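Local coordinates for protein 2,3-dimethylmalate lyase (Aspergillus niger, PDB 3FA3) that belongs to the phosphoenolpyruvate phosphomutase family of TIM-barrel proteins and carries a manganese ion together with bound 2,2-difluoro-3,3-dihydroxybutanedioic acid, at residues R11-P16 and G232-I237; E115-T120 and A127-V132; A159-L164 and V173-A178; V186-G191 and P209-M214. All coordinates share one frame; numbering follows the deposited sequence.

Contact 1 (R11-P16 and G232-I237); sequences RALENP and GFRIII
Arg234 reaches across to the turn that follows helix 5-12 and brings its guanidinium among backbone carbonyls. The clearest polar contact is made by NH2. Arg234 NH2 donates to Asn15 O at a modelled 2.5 Å with a bent N-H...O angle of 123°, a very short separation whose exact value is doubtful at this resolution. Leu13 O also lies near NH2, but at an angle too poor for a bond. The flat group is approached from above as well, since Pro16 O stands 3.9 Å over the centre of the Arg234 guanidinium plane. Bends in the arginine chain at chi2 (-71°) and chi3 (-90°) fold it back so that its end meets the turn.

The apolar part is small. Leu13 CD2 meets Ile235 CD1 at 4.0 Å, the two side chains crossing at about a right angle, and the same methyl of Leu13 lies 4.2 Å from Arg234 CB.

Strand 235-238 runs between strands 20-25 and 211-213, and the backbone of Arg234 is hydrogen-bonded to both Ile20 and Leu210. Leu13 and Ile235 both touch Ile20 and Val186, so the turn after helix 5-12 lies against the N-terminal ends of the barrel strands.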
loop_
_atom_site.group_PDB
_atom_site.type_symbol
_atom_site.label_atom_id
_atom_site.label_comp_id
_atom_site.label_asym_id
_atom_site.label_seq_id
_atom_site.Cartn_x
_atom_site.Cartn_y
_atom_site.Cartn_z
ATOM N N ARG B 11 3.548 20.328 24.601
ATOM C CA ARG B 11 4.118 21.236 25.541
ATOM C C ARG B 11 3.957 22.699 25.111
ATOM O O ARG B 11 3.714 23.587 25.949
ATOM C CB ARG B 11 5.572 20.873 25.751
ATOM C CG ARG B 11 5.774 20.069 26.993
ATOM C CD ARG B 11 7.222 19.529 27.011
ATOM N NE ARG B 11 7.674 19.228 28.389
ATOM C CZ ARG B 11 7.307 18.141 29.104
ATOM N NH1 ARG B 11 6.466 17.242 28.528
ATOM N NH2 ARG B 11 7.791 17.948 30.380
ATOM N N ALA B 12 4.078 22.926 23.811
ATOM C CA ALA B 12 3.728 24.212 23.209
ATOM C C ALA B 12 2.280 24.597 23.521
ATOM O O ALA B 12 1.960 25.765 23.615
ATOM C CB ALA B 12 3.979 24.188 21.683
ATOM N N LEU B 13 1.422 23.601 23.696
ATOM C CA LEU B 13 0.013 23.866 23.895
ATOM C C LEU B 13 -0.364 24.148 25.350
ATOM O O LEU B 13 -1.483 24.629 25.614
ATOM C CB LEU B 13 -0.852 22.741 23.310
ATOM C CG LEU B 13 -1.108 22.693 21.797
ATOM C CD1 LEU B 13 -1.979 21.521 21.493
ATOM C CD2 LEU B 13 -1.782 23.959 21.251
ATOM N N GLU B 14 0.555 23.855 26.278
ATOM C CA GLU B 14 0.358 24.169 27.689
ATOM C C GLU B 14 0.763 25.613 27.901
ATOM O O GLU B 14 0.246 26.321 28.778
ATOM C CB GLU B 14 1.184 23.236 28.567
ATOM C CG GLU B 14 0.825 21.730 28.313
ATOM C CD GLU B 14 1.943 20.708 28.672
ATOM O OE1 GLU B 14 3.074 21.101 29.117
ATOM O OE2 GLU B 14 1.700 19.491 28.493
ATOM N N ASN B 15 1.703 26.067 27.089
ATOM C CA ASN B 15 2.032 27.467 27.088
ATOM C C ASN B 15 0.824 28.199 26.564
ATOM O O ASN B 15 0.392 27.982 25.428
ATOM C CB ASN B 15 3.246 27.783 26.224
ATOM C CG ASN B 15 3.796 29.196 26.496
ATOM O OD1 ASN B 15 3.105 30.071 27.096
ATOM N ND2 ASN B 15 5.064 29.420 26.085
ATOM N N PRO B 16 0.260 29.073 27.401
ATOM C CA PRO B 16 -0.978 29.749 26.936
ATOM C C PRO B 16 -0.635 30.824 25.909
ATOM O O PRO B 16 -1.515 31.322 25.209
ATOM C CB PRO B 16 -1.569 30.368 28.218
ATOM C CG PRO B 16 -0.324 30.583 29.164
ATOM C CD PRO B 16 0.731 29.504 28.736
ATOM N N GLY B 232 -8.081 34.643 20.555
ATOM C CA GLY B 232 -7.734 33.589 21.510
ATOM C C GLY B 232 -7.801 32.165 20.979
ATOM O O GLY B 232 -8.219 31.234 21.669
ATOM N N PHE B 233 -7.399 31.990 19.734
ATOM C CA PHE B 233 -7.160 30.628 19.230
ATOM C C PHE B 233 -5.748 30.184 19.524
ATOM O O PHE B 233 -4.875 30.992 19.765
ATOM C CB PHE B 233 -7.463 30.514 17.728
ATOM C CG PHE B 233 -8.923 30.556 17.433
ATOM C CD1 PHE B 233 -9.522 31.742 17.008
ATOM C CD2 PHE B 233 -9.719 29.430 17.653
ATOM C CE1 PHE B 233 -10.873 31.799 16.793
ATOM C CE2 PHE B 233 -11.059 29.480 17.433
ATOM C CZ PHE B 233 -11.637 30.662 17.005
ATOM N N ARG B 234 -5.535 28.889 19.487
ATOM C CA ARG B 234 -4.223 28.334 19.752
ATOM C C ARG B 234 -3.556 27.826 18.452
ATOM O O ARG B 234 -2.309 27.908 18.298
ATOM C CB ARG B 234 -4.386 27.246 20.813
ATOM C CG ARG B 234 -5.216 27.761 21.947
ATOM C CD ARG B 234 -4.440 28.788 22.763
ATOM N NE ARG B 234 -3.715 28.114 23.823
ATOM C CZ ARG B 234 -2.422 27.797 23.783
ATOM N NH1 ARG B 234 -1.681 28.129 22.746
ATOM N NH2 ARG B 234 -1.858 27.162 24.811
ATOM N N ILE B 235 -4.421 27.353 17.536
ATOM C CA ILE B 235 -4.055 26.838 16.218
ATOM C C ILE B 235 -4.974 27.387 15.137
ATOM O O ILE B 235 -6.185 27.260 15.245
ATOM C CB ILE B 235 -4.139 25.269 16.146
ATOM C CG1 ILE B 235 -3.230 24.623 17.200
ATOM C CG2 ILE B 235 -3.656 24.814 14.807
ATOM C CD1 ILE B 235 -3.780 23.372 17.878
ATOM N N ILE B 236 -4.391 27.987 14.099
ATOM C CA ILE B 236 -5.112 28.257 12.832
ATOM C C ILE B 236 -4.583 27.415 11.637
ATOM O O ILE B 236 -3.374 27.371 11.388
ATOM C CB ILE B 236 -5.077 29.756 12.477
ATOM C CG1 ILE B 236 -5.954 30.011 11.252
ATOM C CG2 ILE B 236 -3.598 30.284 12.353
ATOM C CD1 ILE B 236 -6.451 31.429 11.097
ATOM N N ILE B 237 -5.473 26.720 10.940
ATOM C CA ILE B 237 -5.126 26.000 9.703
ATOM C C ILE B 237 -5.777 26.645 8.430
ATOM O O ILE B 237 -6.900 27.217 8.456
ATOM C CB ILE B 237 -5.465 24.454 9.738
ATOM C CG1 ILE B 237 -6.932 24.186 10.091
ATOM C CG2 ILE B 237 -4.631 23.734 10.683
ATOM C CD1 ILE B 237 -7.370 22.726 9.872
#

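Contact 2 (E115-T120 and A127-V132); sequences EDQVQT and AGKILV
Gln117 and Leu131 face each other as a non-hydrogen-bonded antiparallel pair in a single bridge, their CA atoms 4.2 Å apart. On one flank Val132 N donates to Asp116 O at 2.7 Å (156°). On the other, Val118 N donates to Ile130 O at 3.1 Å (173°).

Around this frame the side chains meet mostly through methyl groups. Leu131 forks over the bridge, sending CD2 to Gln117 CG at 4.0 Å and CD1 to Asp116 OD2 at 3.9 Å. Val118 and Ile130 lie side by side and point the same way, touching through their CG2 atoms at 4.0 Å. At the other end Val132 CG1 lies 3.4 Å from Asp116 O.

The bridged loop follows barrel strand 111-114 at the ligand-binding end, the Gln117 side chain lying about 6 Å from bound 2,2-difluoro-3,3-dihydroxybutanedioic acid. The polar ends look elsewhere: Gln117 OE1 accepts from Arg122 N, while the Asp116 carboxylate receives Thr161 OG1 and Asp162 N and forms a salt bridge with Arg175. Two backbone bonds thus pin the loop that leads from strand 111-114 to helix 134-150 onto itself, and the buried charge of Asp116, probably balanced by Arg175, ties it to the neighbouring strand end.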
loop_
_atom_site.group_PDB
_atom_site.type_symbol
_atom_site.label_atom_id
_atom_site.label_comp_id
_atom_site.label_asym_id
_atom_site.label_seq_id
_atom_site.Cartn_x
_atom_site.Cartn_y
_atom_site.Cartn_z
ATOM N N GLU B 115 -13.805 13.781 13.598
ATOM C CA GLU B 115 -15.092 14.510 13.493
ATOM C C GLU B 115 -16.317 13.606 13.870
ATOM O O GLU B 115 -16.129 12.401 14.080
ATOM C CB GLU B 115 -15.213 15.186 12.097
ATOM C CG GLU B 115 -15.378 14.199 10.883
ATOM C CD GLU B 115 -14.679 14.669 9.609
ATOM O OE1 GLU B 115 -13.569 15.258 9.673
ATOM O OE2 GLU B 115 -15.232 14.425 8.535
ATOM N N ASP B 116 -17.539 14.175 13.942
ATOM C CA ASP B 116 -18.766 13.427 14.322
ATOM C C ASP B 116 -19.656 13.018 13.147
ATOM O O ASP B 116 -20.844 12.711 13.265
ATOM C CB ASP B 116 -19.585 14.197 15.365
ATOM C CG ASP B 116 -19.885 15.624 14.948
ATOM O OD1 ASP B 116 -19.302 16.142 13.974
ATOM O OD2 ASP B 116 -20.729 16.237 15.611
ATOM N N GLN B 117 -19.049 12.997 11.991
ATOM C CA GLN B 117 -19.759 12.555 10.799
ATOM C C GLN B 117 -19.940 11.018 10.679
ATOM O O GLN B 117 -19.247 10.203 11.307
ATOM C CB GLN B 117 -19.078 13.131 9.551
ATOM C CG GLN B 117 -19.463 14.559 9.219
ATOM C CD GLN B 117 -18.951 15.000 7.847
ATOM O OE1 GLN B 117 -19.279 14.399 6.811
ATOM N NE2 GLN B 117 -18.131 16.059 7.835
ATOM N N VAL B 118 -20.909 10.635 9.870
ATOM C CA VAL B 118 -20.942 9.283 9.319
ATOM C C VAL B 118 -19.612 8.974 8.617
ATOM O O VAL B 118 -18.902 9.887 8.214
ATOM C CB VAL B 118 -22.113 9.213 8.381
ATOM C CG1 VAL B 118 -21.687 8.836 6.975
ATOM C CG2 VAL B 118 -23.210 8.383 8.991
ATOM N N GLN B 119 -19.257 7.700 8.517
ATOM C CA GLN B 119 -17.926 7.363 8.040
ATOM C C GLN B 119 -17.732 7.739 6.520
ATOM O O GLN B 119 -16.596 7.988 6.062
ATOM C CB GLN B 119 -17.560 5.919 8.356
ATOM C CG GLN B 119 -16.502 5.347 7.341
ATOM C CD GLN B 119 -15.659 4.158 7.878
ATOM O OE1 GLN B 119 -16.152 3.194 8.548
ATOM N NE2 GLN B 119 -14.367 4.220 7.564
ATOM N N THR B 120 -18.842 7.841 5.780
ATOM C CA THR B 120 -18.831 8.438 4.439
ATOM C C THR B 120 -18.964 9.948 4.465
ATOM O O THR B 120 -19.975 10.518 4.002
ATOM C CB THR B 120 -19.921 7.849 3.528
ATOM O OG1 THR B 120 -21.112 7.562 4.285
ATOM C CG2 THR B 120 -19.395 6.590 2.864
ATOM N N ALA B 127 -22.810 21.335 2.009
ATOM C CA ALA B 127 -24.103 20.887 2.438
ATOM C C ALA B 127 -24.323 19.402 2.434
ATOM O O ALA B 127 -23.618 18.660 1.820
ATOM C CB ALA B 127 -25.143 21.554 1.656
ATOM N N GLY B 128 -25.349 18.997 3.139
ATOM C CA GLY B 128 -25.828 17.614 3.163
ATOM C C GLY B 128 -25.283 16.744 4.281
ATOM O O GLY B 128 -25.653 15.566 4.385
ATOM N N LYS B 129 -24.415 17.335 5.112
ATOM C CA LYS B 129 -23.632 16.590 6.080
ATOM C C LYS B 129 -24.564 15.805 6.919
ATOM O O LYS B 129 -25.571 16.329 7.364
ATOM C CB LYS B 129 -22.894 17.507 6.993
ATOM C CG LYS B 129 -21.731 18.200 6.463
ATOM C CD LYS B 129 -21.537 19.347 7.409
ATOM C CE LYS B 129 -20.455 20.224 6.938
ATOM N NZ LYS B 129 -19.986 21.090 8.063
ATOM N N ILE B 130 -24.221 14.534 7.113
ATOM C CA ILE B 130 -25.036 13.617 7.912
ATOM C C ILE B 130 -24.186 13.165 9.074
ATOM O O ILE B 130 -23.075 12.695 8.900
ATOM C CB ILE B 130 -25.685 12.455 7.030
ATOM C CG1 ILE B 130 -27.054 12.909 6.448
ATOM C CG2 ILE B 130 -25.778 11.140 7.771
ATOM C CD1 ILE B 130 -28.290 13.349 7.504
ATOM N N LEU B 131 -24.679 13.378 10.278
ATOM C CA LEU B 131 -23.815 13.196 11.444
ATOM C C LEU B 131 -24.082 11.883 12.092
ATOM O O LEU B 131 -24.968 11.136 11.662
ATOM C CB LEU B 131 -24.013 14.299 12.491
ATOM C CG LEU B 131 -23.862 15.754 12.050
ATOM C CD1 LEU B 131 -23.874 16.566 13.275
ATOM C CD2 LEU B 131 -22.568 15.972 11.221
ATOM N N VAL B 132 -23.292 11.599 13.123
ATOM C CA VAL B 132 -23.550 10.446 13.969
ATOM C C VAL B 132 -24.018 11.105 15.207
ATOM O O VAL B 132 -24.075 12.335 15.243
ATOM C CB VAL B 132 -22.278 9.618 14.189
ATOM C CG1 VAL B 132 -21.462 10.108 15.412
ATOM C CG2 VAL B 132 -22.659 8.191 14.309
#

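Contact 3 (A159-L164 and V173-A178); sequences ARTDSL and VARLRA. With OAF (2,2-difluoro-3,3-dihydroxybutanedioic acid), chain V.
Thr161, at the end of strand 156-161, is met by Arg175 and Leu176 of helix 169-181, in the strand-against-outer-helix packing of a TIM barrel. The short segments run nearly antiparallel, with axes 8.1 Å apart at closest and 160° between their directions.

Contacts between strand and helix are van der Waals in kind. Leu176 lies across Thr161 at about a right angle, its CG 3.8 Å from Thr161 CG2, and its CD2 reaches back along the strand to Ala159 O at 3.5 Å. The chain of Arg175, extended from CG to NE, passes over the two hydroxyls: its CD is 3.6 Å from Thr161 OG1 and 3.5 Å from Ser163 OG. Arg175 thereby carries its guanidinium beyond the strand end, where NE forms a salt bridge with Glu171.

Ionic contacts occupy the other face of the strand. Arg160 points away from the helix, with CG trans to the backbone nitrogen (chi1 166°) and an extended chain. It grips Asp162 side-on through NE and NH1, one nitrogen to each carboxylate oxygen; the NH1 bond to OD1 is 2.9 Å, almost straight and in the guanidinium plane, which should fix the rotation of the group. Thus held, Arg160 meets 2,2-difluoro-3,3-dihydroxybutanedioic acid with two nitrogens: NH2 donates to O3 at 2.7 Å, and NH1 to O5 at 2.7 Å with an N-H...O angle of 148°.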
loop_
_atom_site.group_PDB
_atom_site.type_symbol
_atom_site.label_atom_id
_atom_site.label_comp_id
_atom_site.label_asym_id
_atom_site.label_seq_id
_atom_site.Cartn_x
_atom_site.Cartn_y
_atom_site.Cartn_z
ATOM N N ALA B 159 -10.589 17.292 18.803
ATOM C CA ALA B 159 -12.032 16.998 18.666
ATOM C C ALA B 159 -12.782 17.952 17.700
ATOM O O ALA B 159 -12.764 19.189 17.848
ATOM C CB ALA B 159 -12.724 16.922 20.055
ATOM N N ARG B 160 -13.444 17.377 16.710
ATOM C CA ARG B 160 -14.096 18.221 15.735
ATOM C C ARG B 160 -15.576 17.878 15.664
ATOM O O ARG B 160 -15.947 16.690 15.677
ATOM C CB ARG B 160 -13.393 18.141 14.346
ATOM C CG ARG B 160 -14.196 18.747 13.133
ATOM C CD ARG B 160 -13.445 18.700 11.790
ATOM N NE ARG B 160 -14.374 18.730 10.647
ATOM C CZ ARG B 160 -14.047 18.824 9.358
ATOM N NH1 ARG B 160 -14.989 18.889 8.431
ATOM N NH2 ARG B 160 -12.787 18.867 8.999
ATOM N N THR B 161 -16.411 18.915 15.593
ATOM C CA THR B 161 -17.794 18.690 15.217
ATOM C C THR B 161 -18.149 19.393 13.906
ATOM O O THR B 161 -17.667 20.509 13.638
ATOM C CB THR B 161 -18.800 19.112 16.339
ATOM O OG1 THR B 161 -20.135 18.646 16.030
ATOM C CG2 THR B 161 -18.809 20.619 16.514
ATOM N N ASP B 162 -19.010 18.723 13.124
ATOM C CA ASP B 162 -19.622 19.259 11.914
ATOM C C ASP B 162 -21.093 19.613 12.178
ATOM O O ASP B 162 -21.912 19.810 11.249
ATOM C CB ASP B 162 -19.489 18.240 10.768
ATOM C CG ASP B 162 -18.047 18.180 10.173
ATOM O OD1 ASP B 162 -17.793 18.871 9.177
ATOM O OD2 ASP B 162 -17.162 17.461 10.696
ATOM N N SER B 163 -21.435 19.717 13.447
ATOM C CA SER B 163 -22.833 19.662 13.821
ATOM C C SER B 163 -23.495 21.008 13.780
ATOM O O SER B 163 -24.690 21.100 14.049
ATOM C CB SER B 163 -22.999 19.086 15.218
ATOM O OG SER B 163 -22.268 19.869 16.142
ATOM N N LEU B 164 -22.710 22.036 13.449
ATOM C CA LEU B 164 -23.176 23.420 13.437
ATOM C C LEU B 164 -24.173 23.617 12.322
ATOM O O LEU B 164 -25.281 24.069 12.605
ATOM C CB LEU B 164 -22.006 24.410 13.300
ATOM C CG LEU B 164 -22.370 25.805 12.799
ATOM C CD1 LEU B 164 -23.290 26.424 13.813
ATOM C CD2 LEU B 164 -21.171 26.704 12.492
ATOM N N VAL B 173 -21.574 23.083 20.518
ATOM C CA VAL B 173 -20.756 23.344 21.669
ATOM C C VAL B 173 -20.970 22.270 22.721
ATOM O O VAL B 173 -20.103 22.048 23.561
ATOM C CB VAL B 173 -21.210 24.693 22.257
ATOM C CG1 VAL B 173 -20.460 25.031 23.531
ATOM C CG2 VAL B 173 -21.064 25.787 21.207
ATOM N N ALA B 174 -22.147 21.648 22.720
ATOM C CA ALA B 174 -22.405 20.533 23.616
ATOM C C ALA B 174 -21.477 19.371 23.223
ATOM O O ALA B 174 -20.838 18.744 24.062
ATOM C CB ALA B 174 -23.852 20.135 23.536
ATOM N N ARG B 175 -21.382 19.114 21.930
ATOM C CA ARG B 175 -20.577 18.011 21.440
ATOM C C ARG B 175 -19.106 18.268 21.751
ATOM O O ARG B 175 -18.450 17.477 22.436
ATOM C CB ARG B 175 -20.820 17.837 19.956
ATOM C CG ARG B 175 -22.182 17.225 19.676
ATOM C CD ARG B 175 -22.490 17.079 18.209
ATOM N NE ARG B 175 -23.795 16.446 18.065
ATOM C CZ ARG B 175 -24.035 15.380 17.328
ATOM N NH1 ARG B 175 -23.060 14.848 16.622
ATOM N NH2 ARG B 175 -25.248 14.877 17.249
ATOM N N LEU B 176 -18.613 19.414 21.306
ATOM C CA LEU B 176 -17.259 19.812 21.585
ATOM C C LEU B 176 -16.920 19.650 23.063
ATOM O O LEU B 176 -15.761 19.358 23.422
ATOM C CB LEU B 176 -17.056 21.260 21.161
ATOM C CG LEU B 176 -16.820 21.570 19.669
ATOM C CD1 LEU B 176 -16.607 23.039 19.545
ATOM C CD2 LEU B 176 -15.622 20.871 19.114
ATOM N N ARG B 177 -17.935 19.807 23.923
ATOM C CA ARG B 177 -17.755 19.755 25.383
ATOM C C ARG B 177 -17.679 18.322 25.893
ATOM O O ARG B 177 -16.692 17.916 26.479
ATOM C CB ARG B 177 -18.894 20.523 26.047
ATOM C CG ARG B 177 -18.550 21.083 27.459
ATOM C CD ARG B 177 -19.499 22.261 27.770
ATOM N NE ARG B 177 -18.922 23.555 27.300
ATOM C CZ ARG B 177 -19.491 24.748 27.468
ATOM N NH1 ARG B 177 -20.685 24.870 28.107
ATOM N NH2 ARG B 177 -18.844 25.823 26.973
ATOM N N ALA B 178 -18.726 17.548 25.626
ATOM C CA ALA B 178 -18.707 16.102 25.840
ATOM C C ALA B 178 -17.340 15.566 25.510
ATOM O O ALA B 178 -16.910 14.585 26.079
ATOM C CB ALA B 178 -19.731 15.428 24.949
HETATM O O2 OAF V . -8.618 19.826 4.764
HETATM C C1 OAF V . -9.587 19.094 5.100
HETATM O O1 OAF V . -9.784 17.901 4.741
HETATM C C2 OAF V . -10.639 19.749 6.018
HETATM O O4 OAF V . -10.070 20.737 6.831
HETATM O O3 OAF V . -11.207 18.777 6.862
HETATM C C3 OAF V . -11.661 20.493 5.172
HETATM F F1 OAF V . -12.033 19.752 4.108
HETATM F F2 OAF V . -11.060 21.698 4.833
HETATM C C4 OAF V . -12.971 20.665 5.938
HETATM O O5 OAF V . -13.647 19.661 6.205
HETATM O O6 OAF V . -13.262 21.835 6.219
#

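Contact 4 (V186-G191 and P209-M214); sequences VGFLEG and PLLLNM. With OAF (2,2-difluoro-3,3-dihydroxybutanedioic acid), chain V.
Strands 186-189 and 211-213 are neighbouring strands of the TIM barrel, and at their C-terminal ends Glu190, just after the first strand, and Asn213, the last residue of the second, reach the ligand site. The strands run parallel, their segment axes 31° apart. Gly187 forms the one bridge, with Leu210: Gly187 N donates to Pro209 O at 3.0 Å, and Gly187 O accepts from Leu211 N at 2.8 Å.

Further along the strands separate, and water takes over the pairing. One molecule donates to Leu189 O and accepts from Asn213 N at 2.9 Å; a second accepts from Gly191 N and donates to Asn213 O at 2.8 Å.

Inside, Leu211 runs alongside Phe188, pointing the same way. Its CD2 stands over the ring face, 3.7 Å from the Phe188 ring centroid and 13° off the normal, a CH-pi contact. Phe188 CG lies trans to the backbone nitrogen (chi1 -167°), which carries the ring along to Asn213, whose CB is 3.5 Å from Phe188 CZ. His113 adds an edge-to-face ring contact to Phe188.

At the ligand end, Asn213 ND2 donates to the syn lone pair of Glu190 OE1 at 2.8 Å, in the amide plane and nearly straight; carboxylate and amide are almost coplanar. This bond probably sets the orientation of both groups beside 2,2-difluoro-3,3-dihydroxybutanedioic acid, whose O6 is 3.0 Å from Asn213 ND2. Parallel strands side by side in the barrel, with polar residues at or just past their C-terminal ends facing a bound ligand, are the layout in which TIM-barrel proteins usually place their active sites.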
loop_
_atom_site.group_PDB
_atom_site.type_symbol
_atom_site.label_atom_id
_atom_site.label_comp_id
_atom_site.label_asym_id
_atom_site.label_seq_id
_atom_site.Cartn_x
_atom_site.Cartn_y
_atom_site.Cartn_z
ATOM N N VAL B 186 -7.637 19.465 21.948
ATOM C CA VAL B 186 -7.936 20.677 21.188
ATOM C C VAL B 186 -9.330 20.643 20.558
ATOM O O VAL B 186 -9.783 19.606 20.063
ATOM C CB VAL B 186 -6.913 20.865 20.123
ATOM C CG1 VAL B 186 -7.197 22.109 19.356
ATOM C CG2 VAL B 186 -5.547 20.966 20.760
ATOM N N GLY B 187 -10.030 21.772 20.615
ATOM C CA GLY B 187 -11.390 21.847 20.098
ATOM C C GLY B 187 -11.369 22.391 18.688
ATOM O O GLY B 187 -10.490 23.228 18.366
ATOM N N PHE B 188 -12.345 21.937 17.880
ATOM C CA PHE B 188 -12.482 22.285 16.455
ATOM C C PHE B 188 -13.965 22.491 16.071
ATOM O O PHE B 188 -14.641 21.541 15.627
ATOM C CB PHE B 188 -11.875 21.123 15.659
ATOM C CG PHE B 188 -11.638 21.386 14.198
ATOM C CD1 PHE B 188 -10.605 20.737 13.549
ATOM C CD2 PHE B 188 -12.465 22.205 13.454
ATOM C CE1 PHE B 188 -10.360 20.924 12.213
ATOM C CE2 PHE B 188 -12.223 22.395 12.076
ATOM C CZ PHE B 188 -11.167 21.754 11.470
ATOM N N LEU B 189 -14.493 23.702 16.257
ATOM C CA LEU B 189 -15.838 24.017 15.715
ATOM C C LEU B 189 -15.603 24.254 14.265
ATOM O O LEU B 189 -14.889 25.197 13.916
ATOM C CB LEU B 189 -16.500 25.268 16.330
ATOM C CG LEU B 189 -18.055 25.429 16.452
ATOM C CD1 LEU B 189 -18.497 26.895 16.590
ATOM C CD2 LEU B 189 -18.848 24.809 15.320
ATOM N N GLU B 190 -16.145 23.381 13.422
ATOM C CA GLU B 190 -15.842 23.505 12.014
ATOM C C GLU B 190 -16.892 24.389 11.352
ATOM O O GLU B 190 -18.075 24.295 11.679
ATOM C CB GLU B 190 -15.688 22.099 11.365
ATOM C CG GLU B 190 -16.173 21.914 9.933
ATOM C CD GLU B 190 -15.193 22.416 8.855
ATOM O OE1 GLU B 190 -14.058 22.822 9.142
ATOM O OE2 GLU B 190 -15.553 22.410 7.672
ATOM N N GLY B 191 -16.464 25.258 10.435
ATOM C CA GLY B 191 -17.413 25.991 9.578
ATOM C C GLY B 191 -18.162 27.145 10.229
ATOM O O GLY B 191 -19.381 27.332 10.018
ATOM N N PRO B 209 -7.846 24.828 24.516
ATOM C CA PRO B 209 -7.224 25.444 23.380
ATOM C C PRO B 209 -7.978 25.048 22.136
ATOM O O PRO B 209 -8.295 23.863 21.953
ATOM C CB PRO B 209 -5.836 24.777 23.343
ATOM C CG PRO B 209 -5.733 23.947 24.530
ATOM C CD PRO B 209 -7.109 23.625 24.932
ATOM N N LEU B 210 -8.214 26.004 21.249
ATOM C CA LEU B 210 -9.066 25.818 20.094
ATOM C C LEU B 210 -8.382 26.059 18.773
ATOM O O LEU B 210 -7.426 26.773 18.689
ATOM C CB LEU B 210 -10.284 26.714 20.146
ATOM C CG LEU B 210 -11.296 26.694 21.254
ATOM C CD1 LEU B 210 -12.368 27.606 20.847
ATOM C CD2 LEU B 210 -11.818 25.352 21.499
ATOM N N LEU B 211 -8.925 25.441 17.736
ATOM C CA LEU B 211 -8.399 25.521 16.389
ATOM C C LEU B 211 -9.378 26.171 15.447
ATOM O O LEU B 211 -10.528 25.804 15.354
ATOM C CB LEU B 211 -8.057 24.136 15.873
ATOM C CG LEU B 211 -7.561 24.017 14.443
ATOM C CD1 LEU B 211 -6.653 22.902 14.307
ATOM C CD2 LEU B 211 -8.629 23.846 13.497
ATOM N N LEU B 212 -8.905 27.143 14.714
ATOM C CA LEU B 212 -9.701 27.687 13.662
ATOM C C LEU B 212 -9.288 27.066 12.341
ATOM O O LEU B 212 -8.119 27.096 11.974
ATOM C CB LEU B 212 -9.462 29.166 13.636
ATOM C CG LEU B 212 -9.978 29.919 12.443
ATOM C CD1 LEU B 212 -11.532 29.886 12.415
ATOM C CD2 LEU B 212 -9.451 31.346 12.633
ATOM N N ASN B 213 -10.264 26.478 11.652
ATOM C CA ASN B 213 -10.079 26.080 10.254
ATOM C C ASN B 213 -10.457 27.225 9.288
ATOM O O ASN B 213 -11.659 27.461 8.995
ATOM C CB ASN B 213 -10.903 24.834 9.938
ATOM C CG ASN B 213 -10.629 24.313 8.551
ATOM O OD1 ASN B 213 -9.551 24.589 7.996
ATOM N ND2 ASN B 213 -11.580 23.555 7.973
ATOM N N MET B 214 -9.435 27.937 8.809
ATOM C CA MET B 214 -9.678 29.058 7.931
ATOM C C MET B 214 -9.667 28.616 6.459
ATOM O O MET B 214 -8.635 28.700 5.768
ATOM C CB MET B 214 -8.710 30.192 8.189
ATOM C CG MET B 214 -8.964 31.378 7.323
ATOM S SD MET B 214 -10.475 32.245 7.770
ATOM C CE MET B 214 -11.837 31.494 6.823
HETATM O O2 OAF V . -8.618 19.826 4.764
HETATM C C1 OAF V . -9.587 19.094 5.100
HETATM O O1 OAF V . -9.784 17.901 4.741
HETATM C C2 OAF V . -10.639 19.749 6.018
HETATM O O4 OAF V . -10.070 20.737 6.831
HETATM O O3 OAF V . -11.207 18.777 6.862
HETATM C C3 OAF V . -11.661 20.493 5.172
HETATM F F1 OAF V . -12.033 19.752 4.108
HETATM F F2 OAF V . -11.060 21.698 4.833
HETATM C C4 OAF V . -12.971 20.665 5.938
HETATM O O5 OAF V . -13.647 19.661 6.205
HETATM O O6 OAF V . -13.262 21.835 6.219
HETATM O O HOH W 1 -13.008 26.690 12.524
HETATM O O HOH W 2 -14.289 26.382 9.016
#

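Contacts 3 and 4 are buried, contact 2 partly, and contact 1 lies at the surface. Contacts 1, 3 and 4 share the barrel sheet: strand 235-238 of contact 1 borders strand 211-213 of contact 4, while backbone bonds between strands 156-161 and 186-189 join contacts 3 and 4. Contact 2 adjoins contact 3 through polar bonds to the Asp116 carboxylate and Leu131 packing on Ser163. Chemistry follows place: one arginine among carbonyls at the N-terminal strand ends, a loop bridge between 115-120 and 127-132, van der Waals strand-helix packing, partly against hydroxyls, in contact 3, and strand pairing giving way to water and a Glu-Asn bond in contact 4. Contacts 3 and 4 touch the ligand from the C-terminal strand ends.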